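Local coordinates for protein glycosyl hydrolase, family 38 (Enterococcus faecalis, PDB 5KBP) that probably hydrolyses alpha-mannosidic linkages as a metal-dependent family 38 glycoside hydrolase, at residues E401-F406 / S506-Q511; E423-R428 / Y485-L490; E427-Y432 / H441-K446. All blocks are in the same frame, centred on the assembly; numbering follows the deposited sequence.

All three contacts lie within the sequence range of the family's C-terminal domain 1, well away from the chain's centre. Contact 1 pairs strand 404-410 with strand 503-511, closing a loop of about a hundred residues, and contacts 2 and 3 are nested inside it. Contact 2 pairs strand 416-430 with strand 483-499 in a second, three-stranded sheet; its centre is about 13 Å from that of contact 1, and side chains of the two sheets touch. Contact 3, centred about 9 Å from contact 2, shares Glu427 and Arg428 with it and brings helix 436-445 against the end of strand 416-430. Together they build a compact two-sheet unit with a helix beside it.

Contact 1: residues E401-F406 / S506-Q511; sequences EKAHPF and SFALIQ. With SO4 (sulfate ion), chain D.
Phe406 lays its ring across Phe507, and the two form the apolar centre of this pair of antiparallel strands. The CB of Phe507 sits over one face of the Phe406 ring, 4.0 Å from its centroid, a CH-pi contact in which CZ of Phe406 comes nearest. Phe406 reaches it because its CG stands between the backbone N and the carbonyl carbon (chi1 59°), which swings the ring back over the neighbouring strand, whereas the ring of Phe507 leads away. Farther along the same face, CB of Leu509 packs 4.1 Å from CB of His404. On the other face Pro405 and Ala508 form a close non-hydrogen-bonded pair, and beyond them CB of Ala403 meets CG2 of Ile510 at 3.6 Å.

Between the side chains the backbones are joined in two hydrogen-bonded pairs. Phe406 and Phe507 exchange both their N-H groups, and the bond from Phe507 N to Phe406 O is nearly straight at 175°. His404 and Leu509 do the same, but the bond from Leu509 N to His404 O is bent to 134°. At the polar edge, just before the strand begins, Lys402 N gives its hydrogen to a sulfate, 3.0 Å from O2 and 3.1 Å from O4; the ion, probably from the crystallisation liquor, is also bonded by Arg810 NH1.

Strand 503-511 lies between 404-410 and 451-454, and 404-410 pairs on its other side with 804-807. The face bearing His404, Phe406 and Leu509 packs against Val422 and Val424 of strand 416-430 and Val492 and Leu494 of strand 483-499, so the two sheets meet face to face through these side chains.

Contact 2: residues E423-R428 / Y485-L490; sequences EVEIER and YMAKYL
The guanidinium of Arg428 lies flat on the ring of Tyr485, the two planes only 9° apart and their centres 3.9 Å from each other. Its CD stands almost directly over the middle of the ring, 3.5 Å from the centroid of Tyr485, so this cation-pi stack begins with a CH-pi contact. Bends at chi2 (142°) and chi3 (138°) turn the guanidinium flat over the ring, though the two side chains cross obliquely. At the guanidinium's edge, in its plane, Glu425 OE2 makes a long salt bridge at 3.6 Å from Arg428 NH1; the stronger partner is Asp475, which takes NH2. The Glu425 carboxylate meets Tyr485 from the opposite direction, its plane nearly perpendicular to the ring, and CB and CG of Glu425 run obliquely past Tyr489.

Glu423 crosses Tyr489 at the other end, with OE2 3.5 Å from the tyrosine's CB, while Arg471 forms a salt bridge with that carboxylate and a cation-pi contact with the Tyr489 ring. On the opposite face, Glu427 and Lys488 lie side by side and point the same way, OE1 of the glutamate 3.6 Å from CD of the lysine, whose NZ goes on to Thr448. CG2 of Ile426 packs at 4.0 Å on CB of Leu490.

Ile426 N bonds Lys488 O, yet Lys488 N bonds Glu427 O, so two residues of strand 416-430 face one across the gap. This is a classic beta bulge. It shifts the register within an antiparallel sheet in which strand 483-499 runs between 416-430 and 463-475.

Contact 3: residues E427-Y432 / H441-K446; sequences ERLPFY and HELKQK
Leu429 and Leu443 reach toward each other tip to tip, CD1 of the strand leucine lying 3.7 Å from CG of the helix leucine and about as far from its CD2. In both residues CG stands anti to the carbonyl carbon (chi1 -57° for Leu429, -63° for Leu443), an orientation that sends each branched end across the gap. The acid of Glu442 borders this apolar pair, its OE2 3.8 Å from CD1 of Leu429, and CB of Glu427 lies 4.2 Å from Leu443 CD2.

At the rim a charged pair joins the same two elements. Lys446, just past the helix, stretches out its fully extended chain until NZ stands 3.4 Å from Glu427 OE2, a salt bridge whose hydrogen bond is weak. The two side chains cross at an angle, and the methylenes CD and CE of the lysine also run close to the carboxylate. Both residues are partly or fully exposed, so the pair is probably only a modest electrostatic tie.

Behind these contacts, Leu429 is held in place by a backbone hydrogen bond to Met486 of the adjoining strand. Leu439, one turn of helix earlier than Leu443, also packs on Leu429 and widens the apolar patch. Lys488 NZ adds a weak hydrogen bond to Leu443 O.

Strand and helix run nearly antiparallel, their axes 10.0 Å apart and at 162°, with a connection of a few residues between them. That makes a beta-alpha unit in which the helix that follows the strand folds back antiparallel to it and packs along it through leucines.

Contact 1: residues E401-F406 / S506-Q511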
loop_
_atom_site.group_PDB
_atom_site.type_symbol
_atom_site.label_atom_id
_atom_site.label_comp_id
_atom_site.label_asym_id
_atom_site.label_seq_id
_atom_site.Cartn_x
_atom_site.Cartn_y
_atom_site.Cartn_z
ATOM N N GLU A 401 41.888 -24.174 0.016
ATOM C CA GLU A 401 42.024 -22.771 0.374
ATOM C C GLU A 401 41.896 -21.882 -0.860
ATOM O O GLU A 401 42.168 -22.304 -1.988
ATOM C CB GLU A 401 43.362 -22.529 1.072
ATOM C CG GLU A 401 43.403 -23.032 2.508
ATOM C CD GLU A 401 44.806 -23.070 3.078
ATOM O OE1 GLU A 401 45.706 -23.623 2.411
ATOM O OE2 GLU A 401 45.011 -22.544 4.192
ATOM N N LYS A 402 41.461 -20.642 -0.627
ATOM C CA LYS A 402 41.175 -19.616 -1.628
ATOM C C LYS A 402 39.967 -19.954 -2.496
ATOM O O LYS A 402 39.673 -19.208 -3.435
ATOM C CB LYS A 402 42.377 -19.329 -2.542
ATOM C CG LYS A 402 43.641 -18.908 -1.806
ATOM C CD LYS A 402 44.783 -18.672 -2.778
ATOM N N ALA A 403 39.253 -21.039 -2.210
ATOM C CA ALA A 403 38.087 -21.406 -2.997
ATOM C C ALA A 403 36.858 -20.628 -2.538
ATOM O O ALA A 403 36.762 -20.178 -1.393
ATOM C CB ALA A 403 37.821 -22.907 -2.901
ATOM N N HIS A 404 35.903 -20.474 -3.459
ATOM C CA HIS A 404 34.651 -19.768 -3.200
ATOM C C HIS A 404 33.509 -20.777 -3.181
ATOM O O HIS A 404 32.957 -21.119 -4.237
ATOM C CB HIS A 404 34.408 -18.692 -4.261
ATOM C CG HIS A 404 35.566 -17.761 -4.456
ATOM N ND1 HIS A 404 35.834 -16.717 -3.596
ATOM C CD2 HIS A 404 36.525 -17.717 -5.411
ATOM C CE1 HIS A 404 36.908 -16.071 -4.012
ATOM N NE2 HIS A 404 37.347 -16.657 -5.111
ATOM N N PRO A 405 33.119 -21.288 -2.016
ATOM C CA PRO A 405 32.064 -22.304 -1.971
ATOM C C PRO A 405 30.667 -21.705 -2.024
ATOM O O PRO A 405 30.430 -20.562 -1.626
ATOM C CB PRO A 405 32.310 -23.002 -0.629
ATOM C CG PRO A 405 32.921 -21.949 0.224
ATOM C CD PRO A 405 33.730 -21.064 -0.693
ATOM N N PHE A 406 29.734 -22.509 -2.531
ATOM C CA PHE A 406 28.326 -22.145 -2.570
ATOM C C PHE A 406 27.493 -23.408 -2.400
ATOM O O PHE A 406 27.958 -24.519 -2.668
ATOM C CB PHE A 406 27.959 -21.413 -3.870
ATOM C CG PHE A 406 28.238 -22.204 -5.117
ATOM C CD1 PHE A 406 29.493 -22.173 -5.707
ATOM C CD2 PHE A 406 27.245 -22.970 -5.707
ATOM C CE1 PHE A 406 29.753 -22.898 -6.856
ATOM C CE2 PHE A 406 27.501 -23.696 -6.858
ATOM C CZ PHE A 406 28.756 -23.660 -7.432
ATOM N N SER A 506 26.795 -29.061 -1.746
ATOM C CA SER A 506 27.792 -28.004 -1.673
ATOM C C SER A 506 28.789 -28.138 -2.816
ATOM O O SER A 506 29.207 -29.246 -3.166
ATOM C CB SER A 506 28.526 -28.038 -0.332
ATOM O OG SER A 506 27.625 -27.842 0.744
ATOM N N PHE A 507 29.158 -27.003 -3.401
ATOM C CA PHE A 507 30.156 -26.934 -4.458
ATOM C C PHE A 507 31.100 -25.776 -4.154
ATOM O O PHE A 507 30.903 -25.023 -3.198
ATOM C CB PHE A 507 29.498 -26.770 -5.834
ATOM C CG PHE A 507 28.518 -27.859 -6.171
ATOM C CD1 PHE A 507 28.945 -29.034 -6.768
ATOM C CD2 PHE A 507 27.171 -27.707 -5.892
ATOM C CE1 PHE A 507 28.047 -30.036 -7.080
ATOM C CE2 PHE A 507 26.267 -28.706 -6.202
ATOM C CZ PHE A 507 26.706 -29.872 -6.797
ATOM N N ALA A 508 32.138 -25.633 -4.975
ATOM C CA ALA A 508 33.104 -24.563 -4.785
ATOM C C ALA A 508 33.632 -24.113 -6.138
ATOM O O ALA A 508 33.533 -24.830 -7.137
ATOM C CB ALA A 508 34.261 -24.993 -3.879
ATOM N N LEU A 509 34.205 -22.913 -6.153
ATOM C CA LEU A 509 34.740 -22.296 -7.361
ATOM C C LEU A 509 36.234 -22.086 -7.160
ATOM O O LEU A 509 36.644 -21.215 -6.384
ATOM C CB LEU A 509 34.030 -20.976 -7.658
ATOM C CG LEU A 509 33.805 -20.604 -9.123
ATOM C CD1 LEU A 509 32.911 -21.628 -9.799
ATOM C CD2 LEU A 509 33.201 -19.214 -9.225
ATOM N N ILE A 510 37.046 -22.884 -7.848
ATOM C CA ILE A 510 38.495 -22.784 -7.758
ATOM C C ILE A 510 39.043 -22.319 -9.100
ATOM O O ILE A 510 38.390 -22.423 -10.143
ATOM C CB ILE A 510 39.150 -24.116 -7.339
ATOM C CG1 ILE A 510 38.888 -25.195 -8.393
ATOM C CG2 ILE A 510 38.635 -24.556 -5.984
ATOM C CD1 ILE A 510 39.607 -26.498 -8.121
ATOM N N GLN A 511 40.266 -21.794 -9.066
ATOM C CA GLN A 511 40.935 -21.394 -10.295
ATOM C C GLN A 511 41.413 -22.628 -11.048
ATOM O O GLN A 511 42.072 -23.502 -10.477
ATOM C CB GLN A 511 42.111 -20.470 -9.993
ATOM C CG GLN A 511 41.718 -19.141 -9.373
ATOM C CD GLN A 511 42.793 -18.087 -9.541
ATOM O OE1 GLN A 511 43.685 -18.222 -10.379
ATOM N NE2 GLN A 511 42.712 -17.027 -8.746
HETATM S S SO4 D . 40.765 -19.179 2.592
HETATM O O1 SO4 D . 40.928 -17.891 3.261
HETATM O O2 SO4 D . 42.068 -19.660 2.139
HETATM O O3 SO4 D . 40.191 -20.143 3.525
HETATM O O4 SO4 D . 39.879 -19.024 1.443
#

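Contact 2: residues E423-R428 / Y485-L490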
loop_
_atom_site.group_PDB
_atom_site.type_symbol
_atom_site.label_atom_id
_atom_site.label_comp_id
_atom_site.label_asym_id
_atom_site.label_seq_id
_atom_site.Cartn_x
_atom_site.Cartn_y
_atom_site.Cartn_z
ATOM N N GLU A 423 25.262 -17.050 -8.871
ATOM C CA GLU A 423 26.158 -15.901 -8.869
ATOM C C GLU A 423 27.085 -16.007 -7.665
ATOM O O GLU A 423 26.620 -16.117 -6.526
ATOM C CB GLU A 423 25.371 -14.590 -8.839
ATOM C CG GLU A 423 26.166 -13.384 -9.323
ATOM C CD GLU A 423 25.355 -12.104 -9.297
ATOM O OE1 GLU A 423 24.395 -12.025 -8.504
ATOM O OE2 GLU A 423 25.677 -11.179 -10.073
ATOM N N VAL A 424 28.391 -15.978 -7.918
ATOM C CA VAL A 424 29.404 -16.172 -6.888
ATOM C C VAL A 424 30.320 -14.957 -6.869
ATOM O O VAL A 424 30.849 -14.555 -7.913
ATOM C CB VAL A 424 30.213 -17.460 -7.126
ATOM C CG1 VAL A 424 31.232 -17.662 -6.013
ATOM C CG2 VAL A 424 29.284 -18.661 -7.234
ATOM N N GLU A 425 30.507 -14.380 -5.685
ATOM C CA GLU A 425 31.420 -13.258 -5.508
ATOM C C GLU A 425 32.854 -13.773 -5.474
ATOM O O GLU A 425 33.211 -14.571 -4.601
ATOM C CB GLU A 425 31.087 -12.508 -4.220
ATOM C CG GLU A 425 31.991 -11.326 -3.925
ATOM C CD GLU A 425 31.801 -10.795 -2.517
ATOM O OE1 GLU A 425 32.474 -11.300 -1.593
ATOM O OE2 GLU A 425 30.969 -9.882 -2.332
ATOM N N ILE A 426 33.676 -13.321 -6.421
ATOM C CA ILE A 426 35.064 -13.765 -6.488
ATOM C C ILE A 426 36.042 -12.751 -5.901
ATOM O O ILE A 426 37.159 -13.138 -5.522
ATOM C CB ILE A 426 35.466 -14.112 -7.937
ATOM C CG1 ILE A 426 35.280 -12.902 -8.855
ATOM C CG2 ILE A 426 34.664 -15.303 -8.441
ATOM C CD1 ILE A 426 35.734 -13.146 -10.279
ATOM N N GLU A 427 35.662 -11.479 -5.809
ATOM C CA GLU A 427 36.519 -10.460 -5.221
ATOM C C GLU A 427 35.649 -9.435 -4.510
ATOM O O GLU A 427 34.452 -9.311 -4.781
ATOM C CB GLU A 427 37.403 -9.786 -6.275
ATOM C CG GLU A 427 38.686 -10.545 -6.570
ATOM C CD GLU A 427 38.966 -10.663 -8.052
ATOM O OE1 GLU A 427 38.251 -10.020 -8.848
ATOM O OE2 GLU A 427 39.899 -11.406 -8.422
ATOM N N ARG A 428 36.269 -8.692 -3.594
ATOM C CA ARG A 428 35.524 -7.761 -2.750
ATOM C C ARG A 428 36.470 -6.689 -2.237
ATOM O O ARG A 428 37.446 -7.002 -1.546
ATOM C CB ARG A 428 34.864 -8.507 -1.592
ATOM C CG ARG A 428 34.080 -7.631 -0.635
ATOM C CD ARG A 428 32.818 -8.346 -0.190
ATOM N NE ARG A 428 32.552 -8.181 1.235
ATOM C CZ ARG A 428 31.508 -8.714 1.860
ATOM N NH1 ARG A 428 30.628 -9.441 1.183
ATOM N NH2 ARG A 428 31.339 -8.517 3.160
ATOM N N TYR A 485 30.880 -2.029 -0.063
ATOM C CA TYR A 485 32.023 -2.506 -0.828
ATOM C C TYR A 485 31.703 -2.482 -2.316
ATOM O O TYR A 485 30.544 -2.380 -2.724
ATOM C CB TYR A 485 32.433 -3.922 -0.403
ATOM C CG TYR A 485 31.318 -4.945 -0.469
ATOM C CD1 TYR A 485 31.000 -5.583 -1.663
ATOM C CD2 TYR A 485 30.592 -5.283 0.665
ATOM C CE1 TYR A 485 29.983 -6.519 -1.726
ATOM C CE2 TYR A 485 29.577 -6.220 0.612
ATOM C CZ TYR A 485 29.276 -6.833 -0.585
ATOM O OH TYR A 485 28.265 -7.765 -0.636
ATOM N N MET A 486 32.763 -2.568 -3.115
ATOM C CA MET A 486 32.671 -2.881 -4.535
ATOM C C MET A 486 33.096 -4.330 -4.728
ATOM O O MET A 486 34.122 -4.756 -4.186
ATOM C CB MET A 486 33.557 -1.953 -5.365
ATOM C CG MET A 486 33.101 -0.508 -5.396
ATOM S SD MET A 486 31.496 -0.313 -6.195
ATOM C CE MET A 486 31.465 1.459 -6.440
ATOM N N ALA A 487 32.310 -5.087 -5.487
ATOM C CA ALA A 487 32.547 -6.514 -5.638
ATOM C C ALA A 487 32.505 -6.908 -7.106
ATOM O O ALA A 487 31.954 -6.199 -7.952
ATOM C CB ALA A 487 31.524 -7.341 -4.850
ATOM N N LYS A 488 33.103 -8.061 -7.394
ATOM C CA LYS A 488 33.049 -8.682 -8.709
ATOM C C LYS A 488 32.365 -10.032 -8.572
ATOM O O LYS A 488 32.728 -10.830 -7.701
ATOM C CB LYS A 488 34.449 -8.845 -9.311
ATOM C CG LYS A 488 34.443 -9.309 -10.757
ATOM C CD LYS A 488 35.809 -9.136 -11.397
ATOM C CE LYS A 488 35.750 -9.371 -12.897
ATOM N NZ LYS A 488 37.045 -9.054 -13.561
ATOM N N TYR A 489 31.376 -10.284 -9.423
ATOM C CA TYR A 489 30.556 -11.482 -9.335
ATOM C C TYR A 489 30.702 -12.310 -10.600
ATOM O O TYR A 489 30.766 -11.769 -11.709
ATOM C CB TYR A 489 29.083 -11.130 -9.115
ATOM C CG TYR A 489 28.824 -10.392 -7.827
ATOM C CD1 TYR A 489 28.569 -11.084 -6.650
ATOM C CD2 TYR A 489 28.837 -9.006 -7.784
ATOM C CE1 TYR A 489 28.332 -10.414 -5.466
ATOM C CE2 TYR A 489 28.601 -8.325 -6.605
ATOM C CZ TYR A 489 28.350 -9.035 -5.448
ATOM O OH TYR A 489 28.114 -8.366 -4.270
ATOM N N LEU A 490 30.752 -13.626 -10.424
ATOM C CA LEU A 490 30.797 -14.568 -11.531
ATOM C C LEU A 490 29.525 -15.403 -11.514
ATOM O O LEU A 490 29.109 -15.890 -10.456
ATOM C CB LEU A 490 32.031 -15.468 -11.438
ATOM C CG LEU A 490 32.548 -15.996 -12.777
ATOM C CD1 LEU A 490 32.780 -14.842 -13.740
ATOM C CD2 LEU A 490 33.822 -16.800 -12.584
#

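Contact 3: residues E427-Y432 / H441-K446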
loop_
_atom_site.group_PDB
_atom_site.type_symbol
_atom_site.label_atom_id
_atom_site.label_comp_id
_atom_site.label_asym_id
_atom_site.label_seq_id
_atom_site.Cartn_x
_atom_site.Cartn_y
_atom_site.Cartn_z
ATOM N N GLU A 427 35.662 -11.479 -5.809
ATOM C CA GLU A 427 36.519 -10.460 -5.221
ATOM C C GLU A 427 35.649 -9.435 -4.510
ATOM O O GLU A 427 34.452 -9.311 -4.781
ATOM C CB GLU A 427 37.403 -9.786 -6.275
ATOM C CG GLU A 427 38.686 -10.545 -6.570
ATOM C CD GLU A 427 38.966 -10.663 -8.052
ATOM O OE1 GLU A 427 38.251 -10.020 -8.848
ATOM O OE2 GLU A 427 39.899 -11.406 -8.422
ATOM N N ARG A 428 36.269 -8.692 -3.594
ATOM C CA ARG A 428 35.524 -7.761 -2.750
ATOM C C ARG A 428 36.470 -6.689 -2.237
ATOM O O ARG A 428 37.446 -7.002 -1.546
ATOM C CB ARG A 428 34.864 -8.507 -1.592
ATOM C CG ARG A 428 34.080 -7.631 -0.635
ATOM C CD ARG A 428 32.818 -8.346 -0.190
ATOM N NE ARG A 428 32.552 -8.181 1.235
ATOM C CZ ARG A 428 31.508 -8.714 1.860
ATOM N NH1 ARG A 428 30.628 -9.441 1.183
ATOM N NH2 ARG A 428 31.339 -8.517 3.160
ATOM N N LEU A 429 36.184 -5.430 -2.570
ATOM C CA LEU A 429 36.978 -4.296 -2.108
ATOM C C LEU A 429 36.124 -3.426 -1.195
ATOM O O LEU A 429 35.277 -2.660 -1.683
ATOM C CB LEU A 429 37.500 -3.477 -3.292
ATOM C CG LEU A 429 38.349 -4.197 -4.342
ATOM C CD1 LEU A 429 38.860 -3.207 -5.380
ATOM C CD2 LEU A 429 39.503 -4.950 -3.694
ATOM N N PRO A 430 36.295 -3.505 0.124
ATOM C CA PRO A 430 35.499 -2.662 1.023
ATOM C C PRO A 430 35.803 -1.186 0.816
ATOM O O PRO A 430 36.854 -0.805 0.298
ATOM C CB PRO A 430 35.922 -3.130 2.420
ATOM C CG PRO A 430 36.531 -4.484 2.211
ATOM C CD PRO A 430 37.174 -4.426 0.861
ATOM N N PHE A 431 34.854 -0.345 1.237
ATOM C CA PHE A 431 34.979 1.088 0.990
ATOM C C PHE A 431 36.136 1.707 1.764
ATOM O O PHE A 431 36.726 2.691 1.303
ATOM C CB PHE A 431 33.673 1.804 1.331
ATOM C CG PHE A 431 32.694 1.855 0.192
ATOM C CD1 PHE A 431 32.850 1.035 -0.914
ATOM C CD2 PHE A 431 31.629 2.740 0.219
ATOM C CE1 PHE A 431 31.952 1.086 -1.964
ATOM C CE2 PHE A 431 30.730 2.796 -0.829
ATOM C CZ PHE A 431 30.892 1.968 -1.922
ATOM N N TYR A 432 36.483 1.155 2.929
ATOM C CA TYR A 432 37.594 1.719 3.690
ATOM C C TYR A 432 38.943 1.483 3.023
ATOM O O TYR A 432 39.952 2.006 3.509
ATOM C CB TYR A 432 37.609 1.164 5.121
ATOM C CG TYR A 432 37.777 -0.338 5.250
ATOM C CD1 TYR A 432 39.029 -0.932 5.144
ATOM C CD2 TYR A 432 36.687 -1.157 5.513
ATOM C CE1 TYR A 432 39.186 -2.300 5.270
ATOM C CE2 TYR A 432 36.836 -2.526 5.648
ATOM C CZ TYR A 432 38.086 -3.091 5.523
ATOM O OH TYR A 432 38.238 -4.453 5.653
ATOM N N HIS A 441 36.414 0.751 -10.899
ATOM C CA HIS A 441 37.159 0.576 -12.140
ATOM C C HIS A 441 38.377 -0.321 -11.967
ATOM O O HIS A 441 38.848 -0.898 -12.952
ATOM C CB HIS A 441 37.575 1.938 -12.698
ATOM C CG HIS A 441 36.423 2.781 -13.149
ATOM N ND1 HIS A 441 35.930 3.830 -12.404
ATOM C CD2 HIS A 441 35.661 2.722 -14.266
ATOM C CE1 HIS A 441 34.916 4.385 -13.044
ATOM N NE2 HIS A 441 34.733 3.732 -14.177
ATOM N N GLU A 442 38.897 -0.457 -10.743
ATOM C CA GLU A 442 39.979 -1.407 -10.508
ATOM C C GLU A 442 39.513 -2.836 -10.748
ATOM O O GLU A 442 40.209 -3.626 -11.397
ATOM C CB GLU A 442 40.520 -1.250 -9.087
ATOM C CG GLU A 442 41.551 -2.293 -8.693
ATOM C CD GLU A 442 42.070 -2.094 -7.285
ATOM O OE1 GLU A 442 42.129 -0.933 -6.830
ATOM O OE2 GLU A 442 42.414 -3.100 -6.630
ATOM N N LEU A 443 38.332 -3.189 -10.230
ATOM C CA LEU A 443 37.776 -4.513 -10.483
ATOM C C LEU A 443 37.342 -4.670 -11.934
ATOM O O LEU A 443 37.439 -5.768 -12.493
ATOM C CB LEU A 443 36.594 -4.775 -9.549
ATOM C CG LEU A 443 36.895 -4.810 -8.051
ATOM C CD1 LEU A 443 35.621 -5.044 -7.250
ATOM C CD2 LEU A 443 37.929 -5.878 -7.739
ATOM N N LYS A 444 36.861 -3.590 -12.555
ATOM C CA LYS A 444 36.427 -3.665 -13.946
ATOM C C LYS A 444 37.599 -3.957 -14.874
ATOM O O LYS A 444 37.448 -4.672 -15.872
ATOM C CB LYS A 444 35.741 -2.358 -14.346
ATOM C CG LYS A 444 34.782 -2.472 -15.521
ATOM C CD LYS A 444 33.351 -2.664 -15.042
ATOM C CE LYS A 444 32.358 -2.515 -16.184
ATOM N NZ LYS A 444 30.949 -2.572 -15.704
ATOM N N GLN A 445 38.776 -3.420 -14.557
ATOM C CA GLN A 445 39.965 -3.599 -15.377
ATOM C C GLN A 445 40.757 -4.850 -15.021
ATOM O O GLN A 445 41.640 -5.242 -15.791
ATOM C CB GLN A 445 40.877 -2.374 -15.257
ATOM C CG GLN A 445 40.249 -1.081 -15.747
ATOM C CD GLN A 445 40.973 0.147 -15.230
ATOM O OE1 GLN A 445 42.007 0.039 -14.571
ATOM N NE2 GLN A 445 40.429 1.322 -15.521
ATOM N N LYS A 446 40.475 -5.478 -13.882
ATOM C CA LYS A 446 41.215 -6.667 -13.485
ATOM C C LYS A 446 40.783 -7.860 -14.329
ATOM O O LYS A 446 39.587 -8.116 -14.493
ATOM C CB LYS A 446 41.002 -6.958 -12.001
ATOM C CG LYS A 446 41.927 -8.031 -11.445
ATOM C CD LYS A 446 41.740 -8.205 -9.946
ATOM C CE LYS A 446 42.737 -9.206 -9.379
ATOM N NZ LYS A 446 42.592 -9.369 -7.904
#